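Local atomic coordinates of cupin 2, conserved barrel domain protein (Novosphingobium aromaticivorans DSM 12444, PDB entry 3ES1), a protein that is of unknown function but adopts a cupin-like fold and belongs to the cupin 2 family of conserved barrel domains. Residues P13-V18 with F29-T35; L48-A54 with T64-R69; I100-L106 with R146-I152. All coordinates share one frame; numbering follows the deposited sequence.

Contact 1: residues P13-V18 with F29-T35; sequences PVQRVV and FKSEDVT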
loop_
_atom_site.group_PDB
_atom_site.type_symbol
_atom_site.label_atom_id
_atom_site.label_comp_id
_atom_site.label_asym_id
_atom_site.label_seq_id
_atom_site.Cartn_x
_atom_site.Cartn_y
_atom_site.Cartn_z
ATOM N N PRO A 13 13.295 -12.867 0.800
ATOM C CA PRO A 13 12.073 -13.036 0.005
ATOM C C PRO A 13 10.896 -12.501 0.773
ATOM O O PRO A 13 10.966 -12.242 1.972
ATOM C CB PRO A 13 11.948 -14.550 -0.184
ATOM C CG PRO A 13 12.748 -15.168 0.943
ATOM C CD PRO A 13 13.838 -14.147 1.290
ATOM N N VAL A 14 9.796 -12.369 0.064
ATOM C CA VAL A 14 8.586 -11.742 0.601
ATOM C C VAL A 14 7.464 -12.766 0.872
ATOM O O VAL A 14 7.068 -13.504 0.008
ATOM C CB VAL A 14 8.084 -10.677 -0.403
ATOM C CG1 VAL A 14 6.764 -10.005 0.088
ATOM C CG2 VAL A 14 9.205 -9.645 -0.731
ATOM N N GLN A 15 6.990 -12.788 2.106
ATOM C CA GLN A 15 5.799 -13.555 2.502
ATOM C C GLN A 15 4.546 -12.835 2.061
ATOM O O GLN A 15 4.362 -11.641 2.341
ATOM C CB GLN A 15 5.774 -13.740 4.047
ATOM C CG GLN A 15 4.557 -14.491 4.611
ATOM C CD GLN A 15 4.488 -14.395 6.110
ATOM O OE1 GLN A 15 5.110 -13.492 6.724
ATOM N NE2 GLN A 15 3.701 -15.286 6.723
ATOM N N ARG A 16 3.678 -13.592 1.396
ATOM C CA ARG A 16 2.354 -13.153 0.968
ATOM C C ARG A 16 1.283 -14.062 1.585
ATOM O O ARG A 16 1.346 -15.290 1.470
ATOM C CB ARG A 16 2.242 -13.168 -0.563
ATOM C CG ARG A 16 0.859 -12.685 -1.109
ATOM C CD ARG A 16 0.795 -12.774 -2.631
ATOM N NE ARG A 16 0.508 -14.119 -3.075
ATOM C CZ ARG A 16 -0.082 -14.440 -4.213
ATOM N NH1 ARG A 16 -0.463 -13.506 -5.066
ATOM N NH2 ARG A 16 -0.300 -15.710 -4.475
ATOM N N VAL A 17 0.334 -13.441 2.254
ATOM C CA VAL A 17 -0.785 -14.154 2.858
ATOM C C VAL A 17 -2.056 -13.622 2.276
ATOM O O VAL A 17 -2.348 -12.436 2.399
ATOM C CB VAL A 17 -0.813 -14.015 4.417
ATOM C CG1 VAL A 17 -2.121 -14.623 4.989
ATOM C CG2 VAL A 17 0.466 -14.634 5.079
ATOM N N VAL A 18 -2.844 -14.497 1.684
ATOM C CA VAL A 18 -4.113 -14.091 1.021
ATOM C C VAL A 18 -5.314 -14.726 1.672
ATOM O O VAL A 18 -5.361 -15.937 1.848
ATOM C CB VAL A 18 -4.133 -14.482 -0.465
ATOM C CG1 VAL A 18 -5.451 -13.983 -1.154
ATOM C CG2 VAL A 18 -2.876 -13.965 -1.188
ATOM N N PHE A 29 -7.905 -18.692 5.308
ATOM C CA PHE A 29 -6.647 -18.436 4.539
ATOM C C PHE A 29 -6.718 -19.136 3.196
ATOM O O PHE A 29 -7.009 -20.329 3.133
ATOM C CB PHE A 29 -5.397 -18.851 5.368
ATOM C CG PHE A 29 -5.209 -18.007 6.585
ATOM C CD1 PHE A 29 -4.657 -16.746 6.489
ATOM C CD2 PHE A 29 -5.619 -18.444 7.839
ATOM C CE1 PHE A 29 -4.497 -15.959 7.649
ATOM C CE2 PHE A 29 -5.503 -17.632 8.977
ATOM C CZ PHE A 29 -4.965 -16.395 8.866
ATOM N N LYS A 30 -6.465 -18.370 2.134
ATOM C CA LYS A 30 -6.607 -18.818 0.742
ATOM C C LYS A 30 -5.281 -19.352 0.220
ATOM O O LYS A 30 -5.234 -20.392 -0.413
ATOM C CB LYS A 30 -7.126 -17.676 -0.134
ATOM C CG LYS A 30 -7.426 -18.059 -1.593
ATOM C CD LYS A 30 -7.999 -16.922 -2.439
ATOM C CE LYS A 30 -7.819 -17.221 -3.937
ATOM N NZ LYS A 30 -9.025 -17.844 -4.586
ATOM N N SER A 31 -4.204 -18.633 0.521
ATOM C CA SER A 31 -2.866 -19.028 0.142
ATOM C C SER A 31 -1.796 -18.298 0.941
ATOM O O SER A 31 -2.012 -17.196 1.497
ATOM C CB SER A 31 -2.619 -18.777 -1.348
ATOM O OG SER A 31 -2.588 -17.393 -1.620
ATOM N N GLU A 32 -0.646 -18.937 0.997
ATOM C CA GLU A 32 0.551 -18.338 1.596
ATOM C C GLU A 32 1.789 -18.796 0.875
ATOM O O GLU A 32 1.906 -19.967 0.512
ATOM C CB GLU A 32 0.643 -18.703 3.066
ATOM C CG GLU A 32 1.886 -18.172 3.807
ATOM C CD GLU A 32 1.923 -18.568 5.279
ATOM O OE1 GLU A 32 1.148 -19.451 5.711
ATOM O OE2 GLU A 32 2.795 -18.045 6.007
ATOM N N ASP A 33 2.697 -17.866 0.647
ATOM C CA ASP A 33 3.940 -18.173 -0.071
ATOM C C ASP A 33 5.027 -17.237 0.360
ATOM O O ASP A 33 4.754 -16.143 0.786
ATOM C CB ASP A 33 3.788 -18.085 -1.604
ATOM C CG ASP A 33 3.400 -16.706 -2.102
ATOM O OD1 ASP A 33 2.198 -16.430 -2.190
ATOM O OD2 ASP A 33 4.294 -15.897 -2.440
ATOM N N VAL A 34 6.272 -17.691 0.204
ATOM C CA VAL A 34 7.439 -16.840 0.440
ATOM C C VAL A 34 8.257 -16.884 -0.843
ATOM O O VAL A 34 8.760 -17.945 -1.214
ATOM C CB VAL A 34 8.294 -17.354 1.646
ATOM C CG1 VAL A 34 9.621 -16.588 1.788
ATOM C CG2 VAL A 34 7.465 -17.311 2.949
ATOM N N THR A 35 8.375 -15.723 -1.496
ATOM C CA THR A 35 8.881 -15.601 -2.870
ATOM C C THR A 35 9.899 -14.451 -3.034
ATOM O O THR A 35 9.670 -13.354 -2.556
ATOM C CB THR A 35 7.703 -15.313 -3.834
ATOM O OG1 THR A 35 6.720 -16.337 -3.667
ATOM C CG2 THR A 35 8.138 -15.363 -5.286
HETATM O O HOH W 1 5.290 -13.592 -2.048
HETATM O O HOH W 2 0.106 -16.318 -0.841
#

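Contact 2: residues L48-A54 with T64-R69; sequences LLVWTTA and TDGRQR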
loop_
_atom_site.group_PDB
_atom_site.type_symbol
_atom_site.label_atom_id
_atom_site.label_comp_id
_atom_site.label_asym_id
_atom_site.label_seq_id
_atom_site.Cartn_x
_atom_site.Cartn_y
_atom_site.Cartn_z
ATOM N N LEU A 48 8.927 -7.922 -7.452
ATOM C CA LEU A 48 7.899 -8.940 -7.259
ATOM C C LEU A 48 6.527 -8.374 -7.305
ATOM O O LEU A 48 6.192 -7.531 -6.478
ATOM C CB LEU A 48 8.093 -9.672 -5.915
ATOM C CG LEU A 48 7.127 -10.765 -5.433
ATOM C CD1 LEU A 48 7.160 -12.017 -6.352
ATOM C CD2 LEU A 48 7.393 -11.175 -3.964
ATOM N N LEU A 49 5.720 -8.865 -8.255
ATOM C CA LEU A 49 4.253 -8.610 -8.257
ATOM C C LEU A 49 3.591 -9.359 -7.122
ATOM O O LEU A 49 3.830 -10.544 -6.922
ATOM C CB LEU A 49 3.650 -9.028 -9.602
ATOM C CG LEU A 49 2.178 -8.797 -9.809
ATOM C CD1 LEU A 49 1.821 -7.344 -9.535
ATOM C CD2 LEU A 49 1.763 -9.286 -11.170
ATOM N N VAL A 50 2.747 -8.668 -6.371
ATOM C CA VAL A 50 2.098 -9.286 -5.231
ATOM C C VAL A 50 0.613 -9.562 -5.483
ATOM O O VAL A 50 0.147 -10.647 -5.216
ATOM C CB VAL A 50 2.354 -8.457 -3.950
ATOM C CG1 VAL A 50 1.509 -8.962 -2.814
ATOM C CG2 VAL A 50 3.889 -8.586 -3.600
ATOM N N TRP A 51 -0.081 -8.566 -6.011
ATOM C CA TRP A 51 -1.517 -8.643 -6.304
ATOM C C TRP A 51 -1.917 -7.574 -7.308
ATOM O O TRP A 51 -1.237 -6.546 -7.461
ATOM C CB TRP A 51 -2.362 -8.484 -4.999
ATOM C CG TRP A 51 -3.766 -9.071 -5.077
ATOM C CD1 TRP A 51 -4.909 -8.405 -5.341
ATOM C CD2 TRP A 51 -4.131 -10.454 -4.965
ATOM N NE1 TRP A 51 -5.971 -9.264 -5.398
ATOM C CE2 TRP A 51 -5.527 -10.533 -5.156
ATOM C CE3 TRP A 51 -3.413 -11.634 -4.732
ATOM C CZ2 TRP A 51 -6.216 -11.755 -5.119
ATOM C CZ3 TRP A 51 -4.076 -12.804 -4.670
ATOM C CH2 TRP A 51 -5.470 -12.875 -4.871
ATOM N N THR A 52 -3.047 -7.849 -7.939
ATOM C CA THR A 52 -3.758 -6.933 -8.834
ATOM C C THR A 52 -5.247 -7.116 -8.709
ATOM O O THR A 52 -5.725 -8.205 -8.393
ATOM C CB THR A 52 -3.418 -7.176 -10.306
ATOM O OG1 THR A 52 -3.898 -8.455 -10.719
ATOM C CG2 THR A 52 -1.906 -7.075 -10.529
ATOM N N THR A 53 -5.992 -6.059 -8.980
ATOM C CA THR A 53 -7.456 -6.171 -9.169
ATOM C C THR A 53 -7.777 -5.645 -10.559
ATOM O O THR A 53 -7.147 -4.680 -11.020
ATOM C CB THR A 53 -8.215 -5.389 -8.051
ATOM O OG1 THR A 53 -7.991 -3.989 -8.191
ATOM C CG2 THR A 53 -7.742 -5.843 -6.687
ATOM N N ALA A 54 -8.720 -6.293 -11.244
ATOM C CA ALA A 54 -9.002 -5.957 -12.648
ATOM C C ALA A 54 -9.653 -4.586 -12.712
ATOM O O ALA A 54 -9.479 -3.858 -13.671
ATOM C CB ALA A 54 -9.892 -7.035 -13.340
ATOM N N THR A 64 -9.655 -15.085 -8.715
ATOM C CA THR A 64 -8.346 -15.042 -9.411
ATOM C C THR A 64 -7.183 -14.658 -8.520
ATOM O O THR A 64 -7.277 -13.699 -7.764
ATOM C CB THR A 64 -8.331 -14.002 -10.551
ATOM O OG1 THR A 64 -9.527 -14.139 -11.319
ATOM C CG2 THR A 64 -7.101 -14.195 -11.468
ATOM N N ASP A 65 -6.075 -15.384 -8.654
ATOM C CA ASP A 65 -4.792 -14.931 -8.087
ATOM C C ASP A 65 -4.300 -13.697 -8.835
ATOM O O ASP A 65 -4.083 -13.726 -10.043
ATOM C CB ASP A 65 -3.720 -16.026 -8.107
ATOM C CG ASP A 65 -2.485 -15.631 -7.362
ATOM O OD1 ASP A 65 -2.158 -14.433 -7.260
ATOM O OD2 ASP A 65 -1.784 -16.509 -6.879
ATOM N N GLY A 66 -4.190 -12.601 -8.088
ATOM C CA GLY A 66 -3.862 -11.314 -8.627
ATOM C C GLY A 66 -2.486 -11.274 -9.269
ATOM O O GLY A 66 -2.201 -10.420 -10.109
ATOM N N ARG A 67 -1.665 -12.253 -8.913
ATOM C CA ARG A 67 -0.296 -12.327 -9.399
ATOM C C ARG A 67 -0.295 -12.998 -10.785
ATOM O O ARG A 67 0.641 -12.886 -11.548
ATOM C CB ARG A 67 0.572 -13.094 -8.381
ATOM C CG ARG A 67 1.919 -13.400 -8.790
ATOM C CD ARG A 67 2.665 -14.139 -7.657
ATOM N NE ARG A 67 3.236 -13.254 -6.651
ATOM C CZ ARG A 67 3.565 -13.606 -5.404
ATOM N NH1 ARG A 67 3.411 -14.845 -4.983
ATOM N NH2 ARG A 67 4.063 -12.714 -4.569
ATOM N N GLN A 68 -1.412 -13.622 -11.122
ATOM C CA GLN A 68 -1.506 -14.420 -12.334
ATOM C C GLN A 68 -2.649 -13.965 -13.205
ATOM O O GLN A 68 -3.226 -14.753 -13.933
ATOM C CB GLN A 68 -1.721 -15.902 -11.996
ATOM C CG GLN A 68 -0.672 -16.527 -11.105
ATOM C CD GLN A 68 0.704 -16.588 -11.761
ATOM O OE1 GLN A 68 0.828 -16.597 -12.998
ATOM N NE2 GLN A 68 1.747 -16.649 -10.939
ATOM N N ARG A 69 -3.020 -12.716 -13.096
ATOM C CA ARG A 69 -4.137 -12.179 -13.854
ATOM C C ARG A 69 -3.697 -11.759 -15.245
ATOM O O ARG A 69 -2.675 -11.085 -15.423
ATOM C CB ARG A 69 -4.735 -10.994 -13.080
ATOM C CG ARG A 69 -5.925 -10.336 -13.689
ATOM C CD ARG A 69 -6.361 -9.097 -12.879
ATOM N NE ARG A 69 -6.483 -9.312 -11.446
ATOM C CZ ARG A 69 -7.514 -9.917 -10.881
ATOM N NH1 ARG A 69 -8.468 -10.432 -11.656
ATOM N NH2 ARG A 69 -7.601 -10.035 -9.564
#

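Contact 3: residues I100-L106 with R146-I152; sequences IDYGIVL and RIAFILI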
loop_
_atom_site.group_PDB
_atom_site.type_symbol
_atom_site.label_atom_id
_atom_site.label_comp_id
_atom_site.label_asym_id
_atom_site.label_seq_id
_atom_site.Cartn_x
_atom_site.Cartn_y
_atom_site.Cartn_z
ATOM N N ILE A 100 -2.758 7.037 -9.096
ATOM C CA ILE A 100 -2.179 7.533 -7.844
ATOM C C ILE A 100 -1.511 6.330 -7.217
ATOM O O ILE A 100 -2.049 5.243 -7.229
ATOM C CB ILE A 100 -3.242 8.203 -6.890
ATOM C CG1 ILE A 100 -2.578 8.959 -5.726
ATOM C CG2 ILE A 100 -4.331 7.225 -6.339
ATOM C CD1 ILE A 100 -3.584 9.777 -4.847
ATOM N N ASP A 101 -0.298 6.529 -6.733
ATOM C CA ASP A 101 0.474 5.472 -6.126
ATOM C C ASP A 101 0.874 5.778 -4.693
ATOM O O ASP A 101 1.281 6.850 -4.409
ATOM C CB ASP A 101 1.751 5.176 -6.898
ATOM C CG ASP A 101 1.624 5.403 -8.365
ATOM O OD1 ASP A 101 0.671 4.908 -8.930
ATOM O OD2 ASP A 101 2.502 6.052 -8.876
ATOM N N TYR A 102 0.761 4.809 -3.823
ATOM C CA TYR A 102 1.273 4.893 -2.472
ATOM C C TYR A 102 2.552 4.058 -2.436
ATOM O O TYR A 102 2.537 2.856 -2.679
ATOM C CB TYR A 102 0.267 4.372 -1.435
ATOM C CG TYR A 102 -1.071 5.007 -1.499
ATOM C CD1 TYR A 102 -1.204 6.406 -1.675
ATOM C CD2 TYR A 102 -2.250 4.237 -1.390
ATOM C CE1 TYR A 102 -2.475 7.004 -1.729
ATOM C CE2 TYR A 102 -3.525 4.849 -1.450
ATOM C CZ TYR A 102 -3.626 6.241 -1.588
ATOM O OH TYR A 102 -4.885 6.831 -1.648
ATOM N N GLY A 103 3.655 4.703 -2.127
ATOM C CA GLY A 103 4.930 3.993 -2.009
ATOM C C GLY A 103 5.409 4.002 -0.583
ATOM O O GLY A 103 5.428 5.047 0.060
ATOM N N ILE A 104 5.835 2.829 -0.102
ATOM C CA ILE A 104 6.336 2.697 1.273
ATOM C C ILE A 104 7.734 2.150 1.280
ATOM O O ILE A 104 8.004 1.036 0.779
ATOM C CB ILE A 104 5.383 1.837 2.194
ATOM C CG1 ILE A 104 3.918 2.357 2.105
ATOM C CG2 ILE A 104 5.802 1.937 3.659
ATOM C CD1 ILE A 104 3.058 1.625 1.076
ATOM N N VAL A 105 8.630 2.926 1.855
ATOM C CA VAL A 105 10.048 2.520 1.882
ATOM C C VAL A 105 10.258 1.488 3.006
ATOM O O VAL A 105 10.209 1.834 4.205
ATOM C CB VAL A 105 11.032 3.729 1.977
ATOM C CG1 VAL A 105 12.475 3.263 1.803
ATOM C CG2 VAL A 105 10.707 4.834 0.952
ATOM N N LEU A 106 10.560 0.238 2.632
ATOM C CA LEU A 106 10.605 -0.826 3.634
ATOM C C LEU A 106 11.986 -0.955 4.249
ATOM O O LEU A 106 12.177 -1.300 5.435
ATOM C CB LEU A 106 10.162 -2.186 3.035
ATOM C CG LEU A 106 8.750 -2.260 2.361
ATOM C CD1 LEU A 106 8.381 -3.701 2.069
ATOM C CD2 LEU A 106 7.679 -1.585 3.179
ATOM N N ARG A 146 14.308 -1.274 -0.755
ATOM C CA ARG A 146 13.041 -1.962 -1.040
ATOM C C ARG A 146 11.868 -1.038 -0.802
ATOM O O ARG A 146 11.720 -0.445 0.258
ATOM C CB ARG A 146 12.874 -3.218 -0.193
ATOM C CG ARG A 146 11.521 -3.899 -0.412
ATOM C CD ARG A 146 11.464 -5.307 0.172
ATOM N NE ARG A 146 12.268 -6.206 -0.644
ATOM C CZ ARG A 146 12.539 -7.481 -0.358
ATOM N NH1 ARG A 146 12.073 -8.085 0.741
ATOM N NH2 ARG A 146 13.303 -8.155 -1.190
ATOM N N ILE A 147 11.026 -0.941 -1.825
ATOM C CA ILE A 147 9.817 -0.133 -1.754
ATOM C C ILE A 147 8.601 -0.963 -2.168
ATOM O O ILE A 147 8.630 -1.693 -3.133
ATOM C CB ILE A 147 9.899 1.161 -2.669
ATOM C CG1 ILE A 147 11.178 1.970 -2.393
ATOM C CG2 ILE A 147 8.663 2.060 -2.438
ATOM C CD1 ILE A 147 11.497 3.079 -3.432
ATOM N N ALA A 148 7.557 -0.872 -1.358
ATOM C CA ALA A 148 6.243 -1.449 -1.715
ATOM C C ALA A 148 5.434 -0.359 -2.383
ATOM O O ALA A 148 5.235 0.746 -1.807
ATOM C CB ALA A 148 5.495 -1.950 -0.436
ATOM N N PHE A 149 4.951 -0.675 -3.577
ATOM C CA PHE A 149 4.150 0.249 -4.359
ATOM C C PHE A 149 2.747 -0.278 -4.595
ATOM O O PHE A 149 2.540 -1.398 -5.081
ATOM C CB PHE A 149 4.767 0.496 -5.742
ATOM C CG PHE A 149 5.997 1.327 -5.733
ATOM C CD1 PHE A 149 5.939 2.674 -5.436
ATOM C CD2 PHE A 149 7.214 0.772 -6.049
ATOM C CE1 PHE A 149 7.098 3.456 -5.437
ATOM C CE2 PHE A 149 8.386 1.565 -6.079
ATOM C CZ PHE A 149 8.330 2.889 -5.771
ATOM N N ILE A 150 1.790 0.588 -4.298
ATOM C CA ILE A 150 0.392 0.371 -4.622
ATOM C C ILE A 150 -0.099 1.412 -5.634
ATOM O O ILE A 150 -0.137 2.600 -5.358
ATOM C CB ILE A 150 -0.508 0.406 -3.368
ATOM C CG1 ILE A 150 -0.081 -0.640 -2.318
ATOM C CG2 ILE A 150 -1.995 0.140 -3.746
ATOM C CD1 ILE A 150 1.120 -0.269 -1.412
ATOM N N LEU A 151 -0.509 0.939 -6.803
ATOM C CA LEU A 151 -0.901 1.826 -7.877
ATOM C C LEU A 151 -2.388 1.684 -8.124
ATOM O O LEU A 151 -2.891 0.604 -8.347
ATOM C CB LEU A 151 -0.074 1.559 -9.178
ATOM C CG LEU A 151 1.471 1.637 -9.056
ATOM C CD1 LEU A 151 2.113 0.273 -8.658
ATOM C CD2 LEU A 151 2.126 2.165 -10.349
ATOM N N ILE A 152 -3.079 2.815 -8.093
ATOM C CA ILE A 152 -4.530 2.839 -8.234
ATOM C C ILE A 152 -4.914 3.735 -9.408
ATOM O O ILE A 152 -4.490 4.883 -9.501
ATOM C CB ILE A 152 -5.213 3.356 -6.930
ATOM C CG1 ILE A 152 -4.932 2.443 -5.729
ATOM C CG2 ILE A 152 -6.745 3.483 -7.117
ATOM C CD1 ILE A 152 -5.208 3.101 -4.373
#

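Contact 1: residues P13-V18 with F29-T35
V14 with T35, R16 with D33 and V18 with S31 are the hydrogen-bonded pairs of an antiparallel hairpin; R16 N lies 2.8 Å from D33 O. Regular pairing gives way at V18 to a classic beta bulge, where V18 O accepts from both K30 N (2.7 Å) and S31 N (3.2 Å).

Charged groups meet on the face of V14, R16 and V18. R16 NE approaches the syn lone pair of D33 OD1 at 3.0 Å in a salt bridge, while NH1 turns to V50 O and D65; the guanidinium and carboxylate planes stand 65° apart, so a single nitrogen makes the bond to D33. D33 CG sits between its backbone N and carbonyl carbon (chi1 61°), which brings OD1 to R16 and leaves OD2 to accept from T35 OG1 at 2.8 Å and to pair with R67. On the other face the extended Q15 reaches E32: NE2 meets OE2 on the anti side at 3.0 Å. In the second subunit Q15 also binds T121 and R123, and E32 binds R120.

Among the apolar contacts, V17 CG1 touches the edge of the F29 ring at CD1 (3.6 Å), and P13 CG meets V34 CG1.

Strand 14-21 is outermost in its chain's sheet, yet R16-V18 pair in parallel with a strand of the second subunit. Strand 45-53 packs against the hairpin through L48 and W51.

Contact 2: residues L48-A54 with T64-R69
T52 and G66 are joined by a hydrogen bond from T52 OG1 to G66 O, 2.7 Å long and lying on a carbonyl lone pair. The hydroxyl sits between the backbone N and carbonyl carbon of T52 (chi1 66°), from where it also accepts from R69 NE at 2.8 Å. R69 adds a second prong, NH2 to T52 O at 2.9 Å, so its guanidinium takes T52 side-on with one nitrogen for each oxygen, while one face of the group lies over A54 N. With an alanine in place of R69, T52 O and OG1 would probably lose these donors, and the carboxylate of D62 its salt-bridge mate.

R67 grips the strand differently. NE (2.8 Å) and NH2 (3.2 Å) both donate to the single acceptor L49 O, which lies in the guanidinium plane. The bend at chi3 (-83°) turns the group towards L49, and L48 CD1 packs by NH2. Within the loop, R67 N donates to D65 OD1, forming an Asx turn.

W51 supplies the aromatic packing. G66 CA lies 3.8 Å from the centroid of the six-membered ring, 14° off its normal, in a CH-pi contact, and G66 N rests over the same ring. The absence of a side chain at G66 lets the backbone come this close. T64 O approaches W51 CZ2 at 3.4 Å.

The loop is thus fastened to strand 45-53 without strand pairing, by arginine donors on strand carbonyls, the T52 hydroxyl between G66 O and R69, and a glycine on an indole. Each arginine also has an acidic partner, D62 for R69 and D33 for R67. With D65 bound to R16, these carboxylates probably offset the closeness of R16 and R67.

Contact 3: residues I100-L106 with R146-I152
D101 and L151 face each other as a non-hydrogen-bonded pair in the antiparallel strands 99-107 and 145-153. From its CB, which lies 3.5 Å from I150 O, the D101 side chain crosses that of L151 at a slant. CG comes within 3.8 Å of L151 CD2, and OD1 reaches L151 CG at 3.4 Å while also hydrogen-bonded to S99 OG. OD2 stays 4.2 Å from L151 CD2.

On the same face, the lack of a side chain at G103 allows the F149 ring to lie close, with CD1 3.8 Å from G103 CA. I147 CG2 sits over one face of that ring near its rim.

The opposite face holds I100, Y102, I104, A148, I150 and I152. I104 CD1 touches I150 CD1 at 3.7 Å, and Y102 CE2 meets I152 CD1. I104 CG1 is anti to the carbonyl carbon (chi1 -51°), and chi2 of 94° turns CD1 towards I150.

Both strands are inner members of the cupin domain's sheet. Backbone bonds at I100, Y102, I104 and L106 join them, while D101, G103 and V105 bond on their other side to Q130, I128 and G125-G126. The largely apolar second face suits the dimer interface: I150, and L106 at the strand end, pack on their counterparts in the second subunit, and the Y102 hydroxyl is met by S79 of that chain.

From the N terminus, contact 1 closes first, joining strands 14-21 and 27-39 across their hairpin turn. Contact 2 then folds the segment after strand 45-53 back onto that strand, and contact 3 closes the longest span, 39 residues, between strands 99-107 and 145-153 of the cupin domain. The three follow in series, with neither nesting nor crossing. All reach the same antiparallel sheet, in which strand 79-86 separates 45-53 from 145-153. Two salt bridges bind contacts 1 and 2; contacts 1 and 3 meet where V14 packs on R146. Contacts 2 and 3 stay about 7 Å apart at their nearest atoms, and each contact touches the second subunit.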